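Local structure of transaminase (Bacillus megaterium, 5G0A) at residues Gly383-Ala395 with Pro438-Ser450. The protein probably transfers amino groups between amines and carbonyl compounds as an S-selective, pyridoxal-5'-phosphate-dependent class-III transaminase. Sequence-based numbering, arbitrary orientation.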
loop_
_atom_site.group_PDB
_atom_site.type_symbol
_atom_site.label_atom_id
_atom_site.label_comp_id
_atom_site.label_asym_id
_atom_site.label_seq_id
_atom_site.Cartn_x
_atom_site.Cartn_y
_atom_site.Cartn_z
ATOM N N GLY B 383 5.492 -1.074 38.238
ATOM C CA GLY B 383 5.951 0.263 37.856
ATOM C C GLY B 383 7.283 0.610 38.440
ATOM O O GLY B 383 8.029 -0.270 38.869
ATOM N N TYR B 384 7.587 1.910 38.420
ATOM C CA TYR B 384 8.847 2.484 38.857
ATOM C C TYR B 384 8.751 4.005 38.725
ATOM O O TYR B 384 7.927 4.507 37.956
ATOM C CB TYR B 384 10.063 1.925 38.088
ATOM C CG TYR B 384 9.875 1.568 36.611
ATOM C CD1 TYR B 384 8.893 2.175 35.827
ATOM C CD2 TYR B 384 10.726 0.643 36.001
ATOM C CE1 TYR B 384 8.745 1.842 34.479
ATOM C CE2 TYR B 384 10.593 0.318 34.657
ATOM C CZ TYR B 384 9.610 0.930 33.904
ATOM O OH TYR B 384 9.472 0.602 32.570
ATOM N N GLY B 385 9.563 4.732 39.488
ATOM C CA GLY B 385 9.559 6.206 39.417
ATOM C C GLY B 385 8.162 6.764 39.564
ATOM O O GLY B 385 7.455 6.438 40.520
ATOM N N LEU B 386 7.755 7.619 38.617
ATOM C CA LEU B 386 6.391 8.133 38.592
ATOM C C LEU B 386 5.568 7.568 37.414
ATOM O O LEU B 386 4.892 8.310 36.687
ATOM C CB LEU B 386 6.407 9.674 38.541
ATOM C CG LEU B 386 6.610 10.447 39.862
ATOM C CD1 LEU B 386 5.496 10.170 40.861
ATOM C CD2 LEU B 386 7.986 10.177 40.471
ATOM N N LEU B 387 5.612 6.250 37.239
ATOM C CA LEU B 387 4.805 5.591 36.218
ATOM C C LEU B 387 4.338 4.238 36.767
ATOM O O LEU B 387 5.136 3.305 36.906
ATOM C CB LEU B 387 5.620 5.402 34.927
ATOM C CG LEU B 387 4.860 4.837 33.703
ATOM C CD1 LEU B 387 3.730 5.761 33.247
ATOM C CD2 LEU B 387 5.832 4.575 32.568
ATOM N N TRP B 388 3.055 4.149 37.087
ATOM C CA TRP B 388 2.523 2.959 37.755
ATOM C C TRP B 388 1.307 2.412 37.024
ATOM O O TRP B 388 0.453 3.169 36.558
ATOM C CB TRP B 388 2.257 3.242 39.260
ATOM C CG TRP B 388 3.563 3.468 39.983
ATOM C CD1 TRP B 388 4.239 4.643 40.113
ATOM C CD2 TRP B 388 4.369 2.472 40.619
ATOM N NE1 TRP B 388 5.422 4.438 40.780
ATOM C CE2 TRP B 388 5.519 3.113 41.109
ATOM C CE3 TRP B 388 4.220 1.095 40.834
ATOM C CZ2 TRP B 388 6.520 2.427 41.794
ATOM C CZ3 TRP B 388 5.215 0.418 41.501
ATOM C CH2 TRP B 388 6.344 1.079 41.977
ATOM N N ILE B 389 1.265 1.090 36.876
ATOM C CA ILE B 389 0.064 0.431 36.411
ATOM C C ILE B 389 -0.542 -0.289 37.601
ATOM O O ILE B 389 0.189 -0.831 38.424
ATOM C CB ILE B 389 0.324 -0.621 35.303
ATOM C CG1 ILE B 389 1.391 -1.626 35.740
ATOM C CG2 ILE B 389 0.683 0.040 33.979
ATOM C CD1 ILE B 389 1.066 -3.055 35.354
ATOM N N VAL B 390 -1.867 -0.268 37.682
ATOM C CA VAL B 390 -2.611 -1.030 38.676
ATOM C C VAL B 390 -3.692 -1.797 37.926
ATOM O O VAL B 390 -4.597 -1.202 37.311
ATOM C CB VAL B 390 -3.271 -0.134 39.755
ATOM C CG1 VAL B 390 -3.997 -0.995 40.794
ATOM C CG2 VAL B 390 -2.249 0.770 40.440
ATOM N N ASP B 391 -3.590 -3.125 37.967
ATOM C CA ASP B 391 -4.575 -3.976 37.316
ATOM C C ASP B 391 -5.811 -4.083 38.201
ATOM O O ASP B 391 -5.736 -4.545 39.343
ATOM C CB ASP B 391 -4.002 -5.369 37.017
ATOM C CG ASP B 391 -2.741 -5.323 36.172
ATOM O OD1 ASP B 391 -2.682 -4.528 35.211
ATOM O OD2 ASP B 391 -1.811 -6.110 36.457
ATOM N N ILE B 392 -6.938 -3.638 37.660
ATOM C CA ILE B 392 -8.206 -3.607 38.372
ATOM C C ILE B 392 -9.010 -4.855 37.978
ATOM O O ILE B 392 -9.141 -5.174 36.800
ATOM C CB ILE B 392 -8.993 -2.312 38.054
ATOM C CG1 ILE B 392 -8.169 -1.052 38.407
ATOM C CG2 ILE B 392 -10.339 -2.278 38.776
ATOM C CD1 ILE B 392 -7.925 -0.812 39.891
ATOM N N VAL B 393 -9.517 -5.569 38.977
ATOM C CA VAL B 393 -10.281 -6.798 38.736
ATOM C C VAL B 393 -11.511 -6.859 39.634
ATOM O O VAL B 393 -11.588 -6.168 40.646
ATOM C CB VAL B 393 -9.436 -8.064 39.002
ATOM C CG1 VAL B 393 -8.312 -8.209 37.977
ATOM C CG2 VAL B 393 -8.897 -8.063 40.430
ATOM N N ASN B 394 -12.474 -7.689 39.239
ATOM C CA ASN B 394 -13.605 -8.045 40.089
ATOM C C ASN B 394 -13.072 -8.754 41.333
ATOM O O ASN B 394 -12.407 -9.783 41.226
ATOM C CB ASN B 394 -14.575 -8.940 39.301
ATOM C CG ASN B 394 -15.847 -9.276 40.074
ATOM O OD1 ASN B 394 -15.839 -9.387 41.297
ATOM N ND2 ASN B 394 -16.947 -9.448 39.349
ATOM N N ALA B 395 -13.359 -8.187 42.505
ATOM C CA ALA B 395 -12.790 -8.639 43.783
ATOM C C ALA B 395 -13.071 -10.107 44.133
ATOM O O ALA B 395 -12.308 -10.733 44.878
ATOM C CB ALA B 395 -13.263 -7.734 44.913
ATOM N N PRO B 438 -9.447 0.309 30.062
ATOM C CA PRO B 438 -10.635 0.127 30.903
ATOM C C PRO B 438 -10.398 -0.626 32.218
ATOM O O PRO B 438 -11.102 -0.362 33.204
ATOM C CB PRO B 438 -11.589 -0.656 29.989
ATOM C CG PRO B 438 -10.687 -1.406 29.066
ATOM C CD PRO B 438 -9.505 -0.507 28.832
ATOM N N ASN B 439 -9.430 -1.546 32.238
ATOM C CA ASN B 439 -9.137 -2.339 33.448
ATOM C C ASN B 439 -7.820 -2.006 34.126
ATOM O O ASN B 439 -7.355 -2.763 34.979
ATOM C CB ASN B 439 -9.096 -3.840 33.117
ATOM C CG ASN B 439 -10.321 -4.312 32.378
ATOM O OD1 ASN B 439 -11.446 -4.148 32.851
ATOM N ND2 ASN B 439 -10.111 -4.908 31.207
ATOM N N THR B 440 -7.197 -0.892 33.746
ATOM C CA THR B 440 -5.835 -0.658 34.176
ATOM C C THR B 440 -5.642 0.803 34.479
ATOM O O THR B 440 -5.848 1.650 33.622
ATOM C CB THR B 440 -4.820 -1.066 33.082
ATOM O OG1 THR B 440 -5.211 -2.326 32.503
ATOM C CG2 THR B 440 -3.404 -1.165 33.665
ATOM N N MET B 441 -5.262 1.087 35.708
ATOM C CA MET B 441 -4.886 2.429 36.091
ATOM C C MET B 441 -3.508 2.740 35.570
ATOM O O MET B 441 -2.660 1.860 35.525
ATOM C CB MET B 441 -4.843 2.478 37.588
ATOM C CG MET B 441 -6.079 1.823 38.132
ATOM S SD MET B 441 -7.155 3.133 38.647
ATOM C CE MET B 441 -6.318 3.302 40.213
ATOM N N ARG B 442 -3.295 4.012 35.230
ATOM C CA ARG B 442 -2.012 4.502 34.755
ATOM C C ARG B 442 -1.763 5.792 35.531
ATOM O O ARG B 442 -2.384 6.826 35.268
ATOM C CB ARG B 442 -2.054 4.784 33.245
ATOM C CG ARG B 442 -0.680 4.785 32.579
ATOM C CD ARG B 442 -0.321 3.344 32.249
ATOM N NE ARG B 442 0.941 3.086 31.551
ATOM C CZ ARG B 442 2.074 2.740 32.160
ATOM N NH1 ARG B 442 2.132 2.693 33.494
ATOM N NH2 ARG B 442 3.152 2.447 31.442
ATOM N N ILE B 443 -0.860 5.705 36.494
ATOM C CA ILE B 443 -0.705 6.751 37.498
ATOM C C ILE B 443 0.618 7.442 37.294
ATOM O O ILE B 443 1.638 6.778 37.172
ATOM C CB ILE B 443 -0.784 6.141 38.922
ATOM C CG1 ILE B 443 -2.173 5.527 39.143
ATOM C CG2 ILE B 443 -0.504 7.199 39.996
ATOM C CD1 ILE B 443 -2.266 4.610 40.339
ATOM N N GLY B 444 0.601 8.779 37.276
ATOM C CA GLY B 444 1.830 9.556 37.168
ATOM C C GLY B 444 1.675 10.947 37.754
ATOM O O GLY B 444 0.593 11.502 37.738
ATOM N N ALA B 445 2.767 11.487 38.281
ATOM C CA ALA B 445 2.805 12.862 38.768
ATOM C C ALA B 445 4.142 13.455 38.359
ATOM O O ALA B 445 4.889 12.814 37.625
ATOM C CB ALA B 445 2.610 12.890 40.295
ATOM N N SER B 446 4.454 14.674 38.812
ATOM C CA SER B 446 5.769 15.245 38.511
ATOM C C SER B 446 6.819 14.475 39.301
ATOM O O SER B 446 6.495 13.855 40.329
ATOM C CB SER B 446 5.793 16.737 38.844
ATOM O OG SER B 446 4.639 17.402 38.321
ATOM N N LEU B 447 8.056 14.492 38.830
ATOM C CA LEU B 447 9.132 13.743 39.470
ATOM C C LEU B 447 9.392 14.238 40.895
ATOM O O LEU B 447 9.819 13.455 41.759
ATOM C CB LEU B 447 10.416 13.824 38.659
ATOM C CG LEU B 447 10.286 13.436 37.165
ATOM C CD1 LEU B 447 11.647 13.384 36.504
ATOM C CD2 LEU B 447 9.540 12.116 37.028
ATOM N N ASN B 448 9.123 15.525 41.112
ATOM C CA ASN B 448 9.279 16.150 42.434
ATOM C C ASN B 448 7.993 16.221 43.282
ATOM O O ASN B 448 7.889 17.058 44.206
ATOM C CB ASN B 448 9.907 17.544 42.273
ATOM C CG ASN B 448 8.987 18.519 41.557
ATOM O OD1 ASN B 448 8.057 18.118 40.883
ATOM N ND2 ASN B 448 9.245 19.816 41.718
ATOM N N VAL B 449 7.017 15.365 42.971
ATOM C CA VAL B 449 5.745 15.304 43.700
ATOM C C VAL B 449 6.043 15.099 45.188
ATOM O O VAL B 449 7.009 14.434 45.541
ATOM C CB VAL B 449 4.779 14.215 43.148
ATOM C CG1 VAL B 449 5.317 12.792 43.365
ATOM C CG2 VAL B 449 3.375 14.355 43.736
ATOM N N SER B 450 5.254 15.735 46.041
ATOM C CA SER B 450 5.504 15.640 47.488
ATOM C C SER B 450 4.899 14.377 48.075
ATOM O O SER B 450 3.944 13.810 47.536
ATOM C CB SER B 450 4.947 16.882 48.205
ATOM O OG SER B 450 3.527 16.870 48.209
HETATM O O HOH W 1 4.540 1.396 34.575
HETATM O O HOH W 2 -11.397 -4.690 35.785
#
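The guanidinium group of R442 is sandwiched between two aliphatic side chains: I389 CG2 presses over one face, 3.1 Å from NH1, while L387 CD1 lies over the other, 3.5 Å from NH1. With CG anti to the backbone N, a bend at chi2 (84°) swings the R442 chain back across I389. At the guanidinium edge NH1 donates to an in-plane water, NH1 to water O 2.9 Å. NE bonds G241 O, and NH2 makes a weak hydrogen bond to S239 OG. The R442 side chain lies about 9 Å from a bound PLP. Replacing R442 with an alanine would probably deprive G241 O of this donor and open a gap between L387 and I389. Beneath these groups the backbones pair antiparallel (161° between strand directions), W388 and I443 forming a hydrogen-bonded pair whose I443 N to W388 O bond measures 2.9 Å (166° at the hydrogen). Strand 387-392 lies between strands 378-384 and 440-443 in a three-stranded antiparallel sheet, joined to strand 378-384 by a tight hairpin and consistent with the small C-terminal domain of fold-type I aminotransferases. On the face opposite R442, V390 CB meets M441 CB at 3.7 Å, and the I392 and M441 side chains cross at an angle, CG1 of I392 3.6 Å from CG of M441; both also touch helix 451-468. Just before strand 387-392, L386 CD1 meets V449 CG1, which lies beyond strand 440-443, at 3.6 Å, and R277 NH1 bonds both L386 O and A445 O.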